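Local coordinates for transcriptional regulator (Streptococcus pneumoniae, PDB 2GNP), which probably regulates transcription in response to a sugar effector, through a domain of the putative sugar-binding family of bacterial regulators, at residues D152-G157 and K219-S224; N146-L151 and I211-E216; M59-S64 and R82-Y87; L22-I27 and V246-T251; R193-K198 and L238-A243. All coordinates share one frame; numbering follows the deposited sequence.

Contact 1: residues D152-G157 and K219-S224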
# COMPACT_ATOMS: atom_id res chain seq x y z
N ASP A 152 -7.44 -4.45 11.79
CA ASP A 152 -7.23 -5.87 11.55
C ASP A 152 -6.48 -6.14 10.24
O ASP A 152 -5.65 -7.04 10.17
CB ASP A 152 -8.57 -6.61 11.50
CG ASP A 152 -9.26 -6.58 12.84
OD1 ASP A 152 -8.74 -7.23 13.78
OD2 ASP A 152 -10.24 -5.86 13.00
N ILE A 153 -6.85 -5.39 9.20
CA ILE A 153 -6.27 -5.61 7.86
C ILE A 153 -5.94 -4.24 7.31
O ILE A 153 -6.63 -3.29 7.61
CB ILE A 153 -7.28 -6.25 6.93
CG1 ILE A 153 -7.60 -7.67 7.43
CG2 ILE A 153 -6.76 -6.22 5.47
CD1 ILE A 153 -8.81 -8.25 6.64
N ALA A 154 -4.81 -4.15 6.62
CA ALA A 154 -4.53 -2.95 5.78
C ALA A 154 -4.37 -3.48 4.37
O ALA A 154 -3.79 -4.54 4.19
CB ALA A 154 -3.26 -2.31 6.20
N VAL A 155 -4.82 -2.71 3.39
CA VAL A 155 -4.67 -3.03 1.95
C VAL A 155 -4.00 -1.83 1.33
O VAL A 155 -4.59 -0.78 1.34
CB VAL A 155 -6.02 -3.34 1.26
CG1 VAL A 155 -5.80 -3.99 -0.16
CG2 VAL A 155 -6.83 -4.34 2.18
N VAL A 156 -2.82 -2.05 0.72
CA VAL A 156 -2.00 -0.90 0.27
C VAL A 156 -1.31 -1.22 -1.09
O VAL A 156 -1.04 -2.38 -1.44
CB VAL A 156 -0.91 -0.54 1.30
CG1 VAL A 156 -1.52 -0.22 2.66
CG2 VAL A 156 0.20 -1.64 1.39
N GLY A 157 -1.11 -0.18 -1.87
CA GLY A 157 -0.18 -0.24 -3.01
C GLY A 157 1.20 0.26 -2.52
O GLY A 157 1.35 0.70 -1.36
N LYS A 219 3.09 -1.34 10.37
CA LYS A 219 3.88 -2.56 10.41
C LYS A 219 3.51 -3.50 11.56
O LYS A 219 4.05 -4.58 11.67
CB LYS A 219 5.38 -2.28 10.36
CG LYS A 219 5.98 -1.84 11.66
CD LYS A 219 7.34 -1.22 11.44
CE LYS A 219 8.18 -1.17 12.72
NZ LYS A 219 9.51 -0.45 12.61
N ASN A 220 2.57 -3.05 12.39
CA ASN A 220 2.04 -3.87 13.48
C ASN A 220 0.60 -4.33 13.28
O ASN A 220 0.05 -5.02 14.14
CB ASN A 220 2.22 -3.09 14.79
CG ASN A 220 3.65 -3.20 15.32
OD1 ASN A 220 3.96 -4.23 15.93
ND2 ASN A 220 4.52 -2.19 15.08
N ILE A 221 0.01 -3.95 12.13
CA ILE A 221 -1.31 -4.50 11.75
C ILE A 221 -1.18 -6.00 11.55
O ILE A 221 -0.26 -6.46 10.87
CB ILE A 221 -1.87 -3.81 10.47
CG1 ILE A 221 -2.17 -2.35 10.82
CG2 ILE A 221 -3.11 -4.58 9.93
CD1 ILE A 221 -2.54 -1.42 9.63
N PRO A 222 -2.12 -6.80 12.12
CA PRO A 222 -2.00 -8.25 11.96
C PRO A 222 -1.92 -8.78 10.54
O PRO A 222 -1.14 -9.72 10.28
CB PRO A 222 -3.26 -8.78 12.66
CG PRO A 222 -3.62 -7.74 13.64
CD PRO A 222 -3.22 -6.42 13.05
N GLN A 223 -2.74 -8.23 9.62
CA GLN A 223 -2.65 -8.68 8.22
C GLN A 223 -2.52 -7.45 7.34
O GLN A 223 -3.43 -6.66 7.27
CB GLN A 223 -3.86 -9.53 7.83
CG GLN A 223 -3.94 -10.94 8.47
CD GLN A 223 -2.69 -11.70 8.29
OE1 GLN A 223 -2.02 -11.58 7.24
NE2 GLN A 223 -2.32 -12.50 9.30
N SER A 224 -1.36 -7.26 6.73
CA SER A 224 -1.16 -6.09 5.87
C SER A 224 -0.78 -6.58 4.50
O SER A 224 0.27 -7.22 4.31
CB SER A 224 -0.08 -5.15 6.42
OG SER A 224 1.09 -5.89 6.77
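Ala154 meets Ile221 and the strand that follows it. Its CB, the only side-chain atom it has, touches Ile221 CD1 at 3.6 Å. Ile221 lies in the loop before strand 223-227 and points toward 152-157. Its two branches divide the work. CG1 lies beside the backbone N (chi1 -67°), which leaves CG2 anti to that N and against the carbonyl of Asp152, with Ile221 CG2 3.5 Å from Asp152 O. CG1 carries CD1 onward to Ala154.

Asp152 takes part through its backbone. Asp152 O accepts a bond from Gln223 N at 3.2 Å, with the donor tilted 22° from the carbonyl plane. The ring of Pro222 sits beside the same oxygen, its CD at 3.8 Å from Asp152 O. Asp152 OD2 accepts from Lys60 N, on the neighbouring strand. Two residues on, Ala154 N donates to Gln223 O at 2.9 Å, in the carbonyl plane. Gln223 O also receives a CA-H...O contact from Ile153 CA. Beyond CB, which packs near Ile153 CG1, the Gln223 chain bends away, and its NE2 reaches Glu23 OE2.

These bonds begin a parallel pairing, Ile153 with Gln223 and Ala154 with Ser224. Strand 153-160 is bordered on its other edge by strand 60-63, and strand 223-227 by strand 248-252. Helix 36-54 covers the face that carries Ile153, through Leu54.

Contact 2: residues N146-L151 and I211-E216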
# COMPACT_ATOMS: atom_id res chain seq x y z
N ASN A 146 -7.23 6.71 16.52
CA ASN A 146 -7.29 5.52 17.38
C ASN A 146 -7.47 4.26 16.55
O ASN A 146 -6.86 3.25 16.83
CB ASN A 146 -8.40 5.65 18.41
CG ASN A 146 -8.03 6.65 19.53
OD1 ASN A 146 -6.85 6.97 19.70
ND2 ASN A 146 -9.03 7.09 20.30
N SER A 147 -8.32 4.35 15.54
CA SER A 147 -8.56 3.23 14.67
C SER A 147 -7.30 2.78 13.92
O SER A 147 -7.08 1.59 13.72
CB SER A 147 -9.76 3.50 13.74
OG SER A 147 -11.02 3.53 14.46
N TRP A 148 -6.43 3.72 13.53
CA TRP A 148 -5.13 3.32 12.96
C TRP A 148 -4.27 2.45 13.86
O TRP A 148 -3.36 1.78 13.36
CB TRP A 148 -4.34 4.57 12.57
CG TRP A 148 -4.80 5.31 11.35
CD1 TRP A 148 -5.56 4.82 10.27
CD2 TRP A 148 -4.44 6.64 11.01
NE1 TRP A 148 -5.72 5.79 9.34
CE2 TRP A 148 -5.05 6.93 9.76
CE3 TRP A 148 -3.67 7.66 11.66
CZ2 TRP A 148 -4.93 8.17 9.13
CZ3 TRP A 148 -3.56 8.91 11.02
CH2 TRP A 148 -4.18 9.15 9.78
N LYS A 149 -4.53 2.49 15.17
CA LYS A 149 -3.78 1.70 16.14
C LYS A 149 -4.36 0.32 16.36
O LYS A 149 -3.74 -0.50 17.03
CB LYS A 149 -3.59 2.45 17.46
CG LYS A 149 -2.85 3.80 17.22
CD LYS A 149 -2.78 4.68 18.45
CE LYS A 149 -1.89 5.92 18.23
NZ LYS A 149 -0.58 5.71 17.46
N ASP A 150 -5.55 0.06 15.83
CA ASP A 150 -6.12 -1.25 16.04
C ASP A 150 -6.86 -1.86 14.82
O ASP A 150 -7.86 -2.61 14.95
CB ASP A 150 -6.93 -1.29 17.34
CG ASP A 150 -8.30 -0.84 17.16
OD1 ASP A 150 -8.50 0.14 16.41
OD2 ASP A 150 -9.20 -1.52 17.73
N LEU A 151 -6.30 -1.59 13.64
CA LEU A 151 -6.85 -2.22 12.43
C LEU A 151 -6.52 -3.70 12.39
O LEU A 151 -5.49 -4.16 12.89
CB LEU A 151 -6.26 -1.59 11.20
CG LEU A 151 -6.74 -0.13 11.01
CD1 LEU A 151 -5.98 0.37 9.75
CD2 LEU A 151 -8.26 0.05 10.89
N ILE A 211 -0.64 13.44 6.91
CA ILE A 211 -1.84 13.02 7.59
C ILE A 211 -2.09 11.57 7.15
O ILE A 211 -2.88 11.29 6.25
CB ILE A 211 -3.07 13.92 7.27
CG1 ILE A 211 -2.80 15.38 7.65
CG2 ILE A 211 -4.28 13.41 8.10
CD1 ILE A 211 -2.40 15.59 9.08
N ALA A 212 -1.34 10.66 7.75
CA ALA A 212 -1.45 9.23 7.39
C ALA A 212 -1.08 8.37 8.57
O ALA A 212 -0.40 8.80 9.50
CB ALA A 212 -0.45 8.92 6.25
N ILE A 213 -1.50 7.11 8.52
CA ILE A 213 -1.01 6.14 9.49
C ILE A 213 0.51 6.15 9.55
O ILE A 213 1.15 6.32 8.55
CB ILE A 213 -1.54 4.73 9.19
CG1 ILE A 213 -1.31 3.75 10.33
CG2 ILE A 213 -1.02 4.18 7.84
CD1 ILE A 213 -2.03 2.37 10.06
N SER A 214 1.06 6.01 10.75
CA SER A 214 2.54 5.89 10.84
C SER A 214 3.04 4.54 10.34
O SER A 214 2.32 3.54 10.38
CB SER A 214 2.97 6.10 12.28
OG SER A 214 2.60 5.02 13.13
N LEU A 215 4.31 4.47 9.89
CA LEU A 215 4.90 3.18 9.52
C LEU A 215 4.91 2.22 10.73
O LEU A 215 4.62 1.03 10.58
CB LEU A 215 6.33 3.39 8.99
CG LEU A 215 6.45 4.22 7.74
CD1 LEU A 215 7.87 4.14 7.19
CD2 LEU A 215 5.49 3.69 6.67
N GLU A 216 5.17 2.76 11.93
CA GLU A 216 5.08 2.00 13.17
C GLU A 216 3.74 1.31 13.36
O GLU A 216 3.67 0.10 13.63
CB GLU A 216 5.39 2.95 14.34
CG GLU A 216 5.29 2.35 15.72
CD GLU A 216 6.35 1.31 16.03
OE1 GLU A 216 7.46 1.27 15.39
OE2 GLU A 216 6.06 0.48 16.92
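The indole of Trp148 lies with one face against the backbone of Ala212 and Ile213. Ala212 C and Ile213 N each stand 3.4 Å above the ring plane of Trp148, offset toward the rim. The peptide link between these two residues therefore covers the six-membered ring. Over the five-membered ring comes Ile213 CB, 3.9 Å from the centroid of that Trp148 ring and 11° off its normal, a CH-pi contact. Ring atom CH2 also approaches Ile211 C, obliquely. The indole nitrogen NE1 donates to Pro88 O, which helps fix the rotation of the ring, and the ring of Phe141 meets the indole with the planes at about 70°.

The contact joins two connections of the Rossmann-like fold. Trp148 lies in a type I beta turn from Ser147 to Asp150, between helix 142-147 and strand 153-160. Ile213 lies just ahead of helix 215-218, for which Ser214 is the N-cap. The carbonyls of Ala212 and Ile213 accept from the guanidinium group of Arg193.

Ile213 CG1 is anti to the backbone N (chi1 -168°). This sends the branch along the root of the tryptophan, with Ile213 CG1 at 3.9 Å from Trp148 CB. Ile213 CD1 goes on to the carbonyl, 3.6 Å from Trp148 O, and makes a looser contact with Leu151 CD1 at 4.4 Å.

Contact 3: residues M59-S64 and R82-Y87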
# COMPACT_ATOMS: atom_id res chain seq x y z
N MSE A 59 -14.38 -7.03 11.49
CA MSE A 59 -13.03 -6.51 11.19
C MSE A 59 -12.98 -5.02 10.83
O MSE A 59 -13.95 -4.50 10.24
CB MSE A 59 -12.46 -7.33 10.07
CG MSE A 59 -12.09 -8.72 10.58
SE MSE A 59 -11.01 -9.40 9.23
CE MSE A 59 -10.26 -10.97 10.14
N LYS A 60 -11.86 -4.36 11.22
CA LYS A 60 -11.54 -2.98 10.91
C LYS A 60 -10.47 -3.05 9.83
O LYS A 60 -9.40 -3.65 10.05
CB LYS A 60 -11.03 -2.27 12.17
CG LYS A 60 -12.11 -2.14 13.24
CD LYS A 60 -11.57 -1.43 14.46
CE LYS A 60 -11.71 0.06 14.28
NZ LYS A 60 -11.49 0.74 15.58
N ILE A 61 -10.78 -2.45 8.66
CA ILE A 61 -9.94 -2.63 7.50
C ILE A 61 -9.54 -1.26 6.95
O ILE A 61 -10.43 -0.45 6.66
CB ILE A 61 -10.66 -3.49 6.40
CG1 ILE A 61 -11.05 -4.89 6.92
CG2 ILE A 61 -9.82 -3.59 5.14
CD1 ILE A 61 -12.14 -5.62 6.09
N GLY A 62 -8.24 -1.02 6.84
CA GLY A 62 -7.71 0.26 6.25
C GLY A 62 -7.31 0.11 4.78
O GLY A 62 -6.77 -0.90 4.40
N PHE A 63 -7.59 1.14 3.96
CA PHE A 63 -7.16 1.11 2.55
C PHE A 63 -6.26 2.31 2.30
O PHE A 63 -6.51 3.40 2.87
CB PHE A 63 -8.35 1.27 1.61
CG PHE A 63 -8.82 -0.04 1.03
CD1 PHE A 63 -9.34 -0.99 1.87
CD2 PHE A 63 -8.62 -0.35 -0.32
CE1 PHE A 63 -9.73 -2.24 1.37
CE2 PHE A 63 -9.00 -1.62 -0.84
CZ PHE A 63 -9.57 -2.54 0.01
N SER A 64 -5.27 2.13 1.41
CA SER A 64 -4.60 3.30 0.80
C SER A 64 -5.27 3.58 -0.58
O SER A 64 -6.50 3.44 -0.76
CB SER A 64 -3.07 3.11 0.73
OG SER A 64 -2.42 4.32 0.45
N ARG A 82 -20.90 -9.14 8.91
CA ARG A 82 -21.54 -8.22 9.84
C ARG A 82 -20.46 -7.35 10.45
O ARG A 82 -19.34 -7.84 10.74
CB ARG A 82 -22.16 -8.95 11.04
CG ARG A 82 -23.31 -9.94 10.84
CD ARG A 82 -23.26 -10.89 12.05
NE ARG A 82 -24.54 -11.16 12.72
CZ ARG A 82 -25.40 -12.12 12.36
NH1 ARG A 82 -25.10 -12.88 11.32
NH2 ARG A 82 -26.56 -12.31 13.02
N ASN A 83 -20.78 -6.08 10.67
CA ASN A 83 -20.04 -5.21 11.59
C ASN A 83 -18.59 -4.97 11.12
O ASN A 83 -17.66 -4.82 11.97
CB ASN A 83 -20.00 -5.78 13.03
CG ASN A 83 -19.55 -4.76 14.06
OD1 ASN A 83 -19.80 -3.53 13.93
ND2 ASN A 83 -18.91 -5.26 15.12
N VAL A 84 -18.41 -4.91 9.79
CA VAL A 84 -17.09 -4.60 9.18
C VAL A 84 -17.02 -3.07 9.02
O VAL A 84 -18.05 -2.42 8.71
CB VAL A 84 -16.90 -5.26 7.81
CG1 VAL A 84 -15.58 -4.86 7.13
CG2 VAL A 84 -16.91 -6.81 7.98
N HIS A 85 -15.83 -2.51 9.24
CA HIS A 85 -15.67 -1.05 9.17
C HIS A 85 -14.46 -0.77 8.29
O HIS A 85 -13.42 -1.43 8.47
CB HIS A 85 -15.39 -0.46 10.56
CG HIS A 85 -16.47 -0.76 11.56
ND1 HIS A 85 -17.37 0.19 11.98
CD2 HIS A 85 -16.82 -1.92 12.18
CE1 HIS A 85 -18.22 -0.35 12.84
NE2 HIS A 85 -17.91 -1.64 12.97
N PHE A 86 -14.58 0.19 7.35
CA PHE A 86 -13.48 0.55 6.43
C PHE A 86 -13.00 1.96 6.79
O PHE A 86 -13.83 2.84 7.02
CB PHE A 86 -14.04 0.57 4.98
CG PHE A 86 -14.33 -0.83 4.46
CD1 PHE A 86 -15.65 -1.32 4.39
CD2 PHE A 86 -13.27 -1.70 4.17
CE1 PHE A 86 -15.86 -2.64 4.02
CE2 PHE A 86 -13.48 -2.99 3.69
CZ PHE A 86 -14.78 -3.47 3.62
N TYR A 87 -11.68 2.16 6.74
CA TYR A 87 -11.01 3.41 7.16
C TYR A 87 -9.97 3.74 6.07
O TYR A 87 -9.49 2.85 5.37
CB TYR A 87 -10.25 3.23 8.48
CG TYR A 87 -11.15 2.80 9.60
CD1 TYR A 87 -11.34 1.44 9.82
CD2 TYR A 87 -11.80 3.74 10.41
CE1 TYR A 87 -12.21 0.99 10.86
CE2 TYR A 87 -12.65 3.31 11.45
CZ TYR A 87 -12.84 1.92 11.63
OH TYR A 87 -13.69 1.49 12.64
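Ile61 N donates to His85 O at 2.8 Å, a nearly straight approach with a C=O...N angle of 168°. Three more backbone bonds extend this ladder: His85 N to Met59 O, Tyr87 N to Ile61 O and Phe63 N to Tyr87 O. Met59 is present as selenomethionine.

On one face Lys60 and Tyr87 cross. Lys60 CB lies 3.7 Å from Tyr87 CE1, where the chain passes the phenol. A bend at chi3 (87°) turns NZ toward Ser147 and Asp150. NZ is held there by Ser147 OG and by a salt bridge to Asp150. On the same face His85 NE2 donates to Asn83 OD1 at 2.8 Å, from well above the amide plane.

The other face is apolar. Ile61 and Phe86 lie side by side and point the same way. Ile61 CD1 touches both Val84 CG1 at 3.7 Å and Phe86 CE2 at 3.8 Å. Helix 102-113 packs on Phe86 and Phe63.

The strands run parallel, 4.7 Å apart at closest, with 28° between their directions. Helix 67-75 connects them, which makes a beta-alpha-beta crossover, the building unit of Rossmann-like folds.

Contact 4: residues L22-I27 and V246-T251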
# COMPACT_ATOMS: atom_id res chain seq x y z
N LEU A 22 8.75 -12.77 5.78
CA LEU A 22 7.47 -12.28 5.25
C LEU A 22 6.47 -13.40 5.52
O LEU A 22 6.70 -14.57 5.11
CB LEU A 22 7.65 -12.04 3.74
CG LEU A 22 6.36 -11.75 3.00
CD1 LEU A 22 5.93 -10.32 3.39
CD2 LEU A 22 6.54 -11.81 1.50
N GLU A 23 5.37 -13.10 6.19
CA GLU A 23 4.38 -14.11 6.56
C GLU A 23 3.63 -14.81 5.41
O GLU A 23 3.46 -16.02 5.43
CB GLU A 23 3.42 -13.49 7.59
CG GLU A 23 2.30 -14.37 8.01
CD GLU A 23 1.46 -13.77 9.17
OE1 GLU A 23 2.03 -13.11 10.11
OE2 GLU A 23 0.23 -13.96 9.14
N SER A 24 3.22 -14.04 4.41
CA SER A 24 2.44 -14.56 3.30
C SER A 24 2.87 -13.93 2.01
O SER A 24 3.26 -12.78 1.97
CB SER A 24 0.95 -14.23 3.46
OG SER A 24 0.45 -14.76 4.66
N LEU A 25 2.79 -14.72 0.95
CA LEU A 25 3.27 -14.29 -0.38
C LEU A 25 2.64 -15.09 -1.53
O LEU A 25 2.61 -16.31 -1.45
CB LEU A 25 4.78 -14.53 -0.49
CG LEU A 25 5.45 -14.24 -1.80
CD1 LEU A 25 5.33 -12.80 -2.26
CD2 LEU A 25 6.92 -14.61 -1.68
N GLU A 26 2.09 -14.38 -2.51
CA GLU A 26 1.67 -15.01 -3.78
C GLU A 26 2.47 -14.40 -4.88
O GLU A 26 2.52 -13.16 -5.01
CB GLU A 26 0.16 -14.85 -4.07
CG GLU A 26 -0.78 -15.72 -3.19
CD GLU A 26 -1.00 -15.16 -1.78
OE1 GLU A 26 -0.95 -13.93 -1.62
OE2 GLU A 26 -1.28 -15.97 -0.86
N ILE A 27 3.13 -15.25 -5.69
CA ILE A 27 3.89 -14.78 -6.85
C ILE A 27 3.11 -15.24 -8.10
O ILE A 27 3.00 -16.46 -8.34
CB ILE A 27 5.36 -15.37 -6.90
CG1 ILE A 27 6.17 -14.96 -5.65
CG2 ILE A 27 6.06 -14.92 -8.14
CD1 ILE A 27 7.43 -15.79 -5.48
N VAL A 246 5.04 -4.44 5.54
CA VAL A 246 3.84 -5.25 5.45
C VAL A 246 4.22 -6.72 5.62
O VAL A 246 5.40 -7.10 5.57
CB VAL A 246 3.12 -5.07 4.06
CG1 VAL A 246 2.79 -3.56 3.81
CG2 VAL A 246 4.05 -5.60 3.01
N ASN A 247 3.23 -7.54 5.87
CA ASN A 247 3.45 -8.99 6.11
C ASN A 247 2.86 -9.89 5.06
O ASN A 247 2.92 -11.10 5.23
CB ASN A 247 3.08 -9.42 7.54
CG ASN A 247 1.66 -9.15 7.87
OD1 ASN A 247 0.78 -9.20 7.01
ND2 ASN A 247 1.41 -8.75 9.14
N HIS A 248 2.25 -9.32 4.02
CA HIS A 248 1.69 -10.12 2.92
C HIS A 248 1.85 -9.37 1.62
O HIS A 248 1.39 -8.22 1.48
CB HIS A 248 0.22 -10.36 3.19
CG HIS A 248 -0.42 -11.41 2.30
ND1 HIS A 248 -1.57 -12.08 2.68
CD2 HIS A 248 -0.10 -11.88 1.07
CE1 HIS A 248 -1.92 -12.93 1.72
NE2 HIS A 248 -1.04 -12.84 0.74
N LEU A 249 2.54 -10.01 0.68
CA LEU A 249 2.83 -9.36 -0.58
C LEU A 249 2.27 -10.21 -1.72
O LEU A 249 2.31 -11.41 -1.65
CB LEU A 249 4.37 -9.18 -0.75
CG LEU A 249 4.85 -8.60 -2.11
CD1 LEU A 249 4.38 -7.17 -2.39
CD2 LEU A 249 6.39 -8.71 -2.32
N ILE A 250 1.63 -9.55 -2.68
CA ILE A 250 1.26 -10.14 -3.96
C ILE A 250 2.03 -9.38 -5.06
O ILE A 250 1.92 -8.15 -5.21
CB ILE A 250 -0.20 -10.04 -4.19
CG1 ILE A 250 -0.92 -10.76 -3.03
CG2 ILE A 250 -0.53 -10.76 -5.52
CD1 ILE A 250 -2.45 -10.92 -3.21
N THR A 251 2.84 -10.12 -5.82
CA THR A 251 3.61 -9.51 -6.92
C THR A 251 3.77 -10.58 -8.00
O THR A 251 3.17 -11.64 -7.90
CB THR A 251 4.99 -9.03 -6.44
OG1 THR A 251 5.64 -8.20 -7.40
CG2 THR A 251 5.88 -10.24 -6.10
O HOH W 1 0.31 -12.08 6.48
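His248 reaches across to strand 24-28 with its whole ring. His248 CB lies 3.9 Å from Ser24 CB. CG stands anti to the backbone N (chi1 -167°), which lays the imidazole over Ser24. Ser24 CB sits over the centre of one face, 3.3 Å from the centroid of the His248 ring and 9° off its normal, a CH-pi contact. ND1 and CE1 lie under this same CB. CD2 lies near both Ser24 CB and Glu26 OE1. At the tip, His248 NE2 donates to Glu26 OE1 at 2.6 Å. The acceptor lies in the ring plane and uses its syn lone pair. Glu26 bends at chi2 to bring the carboxylate back, its plane turned 46° from the ring. Glu26 OE1 also touches Ile250 CG1 at 3.5 Å.

On the opposite face Leu25 and Leu249 lie side by side, with Leu25 CD1 at 4.0 Å from Leu249 CB. Leu22 crosses Leu249 at about a right angle. Four backbone bonds join the parallel strands, from Ser24 N to Asn247 O through Thr251 N to Glu26 O.

Near the start of the strands, a water bonds to Ser24 OG and donates to Asn247 OD1. Helix 36-54 covers Glu26 and His248 through Val50. The short, nearly straight bond ties the imidazole to Glu26, and the carboxylate would probably favour a protonated histidine.

Contact 5: residues R193-K198 and L238-A243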
# COMPACT_ATOMS: atom_id res chain seq x y z
N ARG A 193 4.06 7.76 2.84
CA ARG A 193 5.33 7.98 3.58
C ARG A 193 6.47 7.48 2.76
O ARG A 193 6.39 6.40 2.17
CB ARG A 193 5.29 7.42 4.97
CG ARG A 193 4.21 8.18 5.79
CD ARG A 193 4.09 7.51 7.15
NE ARG A 193 3.10 8.17 8.02
CZ ARG A 193 3.28 9.36 8.58
NH1 ARG A 193 4.43 10.04 8.36
NH2 ARG A 193 2.31 9.91 9.35
N PHE A 194 7.52 8.30 2.72
CA PHE A 194 8.64 8.12 1.80
C PHE A 194 9.77 7.48 2.53
O PHE A 194 10.13 7.93 3.63
CB PHE A 194 9.02 9.49 1.18
CG PHE A 194 7.92 10.01 0.27
CD1 PHE A 194 7.92 9.63 -1.07
CD2 PHE A 194 6.86 10.78 0.76
CE1 PHE A 194 6.91 10.04 -1.90
CE2 PHE A 194 5.80 11.17 -0.11
CZ PHE A 194 5.86 10.81 -1.43
N PHE A 195 10.37 6.47 1.91
CA PHE A 195 11.47 5.75 2.59
C PHE A 195 12.67 5.55 1.68
O PHE A 195 12.57 5.63 0.45
CB PHE A 195 10.98 4.41 3.11
CG PHE A 195 10.22 3.59 2.08
CD1 PHE A 195 8.83 3.46 2.16
CD2 PHE A 195 10.90 3.00 1.02
CE1 PHE A 195 8.12 2.67 1.20
CE2 PHE A 195 10.22 2.24 0.07
CZ PHE A 195 8.80 2.10 0.16
N ASP A 196 13.80 5.26 2.34
CA ASP A 196 15.03 4.94 1.66
C ASP A 196 15.18 3.45 1.32
O ASP A 196 14.22 2.66 1.41
CB ASP A 196 16.22 5.46 2.48
CG ASP A 196 16.49 4.62 3.73
OD1 ASP A 196 15.83 3.56 3.97
OD2 ASP A 196 17.43 4.99 4.48
N SER A 197 16.37 3.04 0.89
CA SER A 197 16.57 1.65 0.38
C SER A 197 16.42 0.55 1.42
O SER A 197 16.37 -0.64 1.05
CB SER A 197 17.97 1.53 -0.25
OG SER A 197 18.94 1.52 0.76
N LYS A 198 16.37 0.95 2.71
CA LYS A 198 16.23 0.03 3.84
C LYS A 198 14.84 0.13 4.48
O LYS A 198 14.55 -0.48 5.51
CB LYS A 198 17.24 0.42 4.91
CG LYS A 198 18.70 0.05 4.53
CD LYS A 198 19.61 0.40 5.75
CE LYS A 198 20.92 -0.38 5.76
NZ LYS A 198 21.58 -0.37 4.43
N LEU A 238 11.77 -3.99 -2.40
CA LEU A 238 12.87 -4.53 -1.59
C LEU A 238 12.95 -3.77 -0.24
O LEU A 238 13.15 -4.37 0.83
CB LEU A 238 14.15 -4.39 -2.39
CG LEU A 238 15.44 -4.82 -1.66
CD1 LEU A 238 15.37 -6.29 -1.17
CD2 LEU A 238 16.59 -4.60 -2.62
N SER A 239 12.71 -2.46 -0.28
CA SER A 239 12.73 -1.62 0.95
C SER A 239 11.67 -2.08 1.94
O SER A 239 11.92 -2.32 3.12
CB SER A 239 12.47 -0.16 0.67
OG SER A 239 13.48 0.44 -0.11
N VAL A 240 10.47 -2.25 1.40
CA VAL A 240 9.31 -2.69 2.22
C VAL A 240 9.59 -4.07 2.83
O VAL A 240 9.29 -4.31 4.02
CB VAL A 240 8.08 -2.70 1.28
CG1 VAL A 240 6.98 -3.42 1.93
CG2 VAL A 240 7.70 -1.19 0.94
N LEU A 241 10.17 -4.97 2.04
CA LEU A 241 10.54 -6.31 2.55
C LEU A 241 11.60 -6.20 3.69
O LEU A 241 11.50 -6.87 4.73
CB LEU A 241 11.07 -7.16 1.43
CG LEU A 241 10.00 -7.51 0.41
CD1 LEU A 241 10.65 -8.26 -0.77
CD2 LEU A 241 8.96 -8.38 1.11
N ARG A 242 12.67 -5.45 3.40
CA ARG A 242 13.75 -5.15 4.37
C ARG A 242 13.29 -4.68 5.73
O ARG A 242 13.79 -5.20 6.74
CB ARG A 242 14.78 -4.17 3.79
CG ARG A 242 15.78 -4.91 2.96
CD ARG A 242 16.61 -3.90 2.14
NE ARG A 242 17.62 -4.61 1.34
CZ ARG A 242 18.45 -3.98 0.51
NH1 ARG A 242 18.35 -2.67 0.36
NH2 ARG A 242 19.38 -4.64 -0.17
N ALA A 243 12.34 -3.74 5.76
CA ALA A 243 11.83 -3.11 6.98
C ALA A 243 10.58 -3.81 7.50
O ALA A 243 9.99 -3.40 8.51
CB ALA A 243 11.57 -1.64 6.71
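Phe195 turns its ring toward helix 234-242 and meets it along one side. Phe195 CE2 touches Ser239 CB at 3.3 Å, and Phe195 CZ touches Val240 CG2 at 3.6 Å. Both approaches are oblique to the ring. CG lies between the backbone N and the carbonyl carbon (chi1 50°), which swings the ring toward the helix.

Ser239 faces the turn that follows strand 193-195. Ser239 OG is 2.8 Å from Asp196 O and also near Ser235 O, so its proton has more than one acceptor in reach. Asp196 OD1 accepts from Lys198 N in an Asx turn.

Arg242 extends straight from CG to NE, outward from the helix and back over Leu238. Arg242 NH1 donates to Ser197 O at 2.9 Å. The oxygen lies in the guanidinium plane, but the donor stands 45° above the carbonyl plane. Leu238 CD2 covers one guanidinium face, and NH2 forms a salt bridge with Asp263.

The turn thus offers the helix backbone carbonyls, and the arginine grips one of them while the salt bridge to Asp263 probably offsets its charge.

Contacts 3, 1 and 4 follow one another across one sheet. Contact 1 is central: its centre is about 11 Å from the centres of both contact 3 and contact 4, which are about 20 Å apart. Asp152 N and Lys60 O, 2.7 Å apart, link contact 1 to contact 3. Ser224 OG and Asn247 N, 2.9 Å apart, link it to contact 4. Contact 2 lies about 10 Å from contact 1, centre to centre; its Ser147 and Asp150 hold Lys60 NZ of contact 3, with Ser147 OG at 3.0 Å. Contact 5 packs beside contact 4, where Val240 CG1 lies 3.8 Å from Val246 CG2. Arg193 NE of contact 5 lies 2.7 Å from Ile213 O of contact 2.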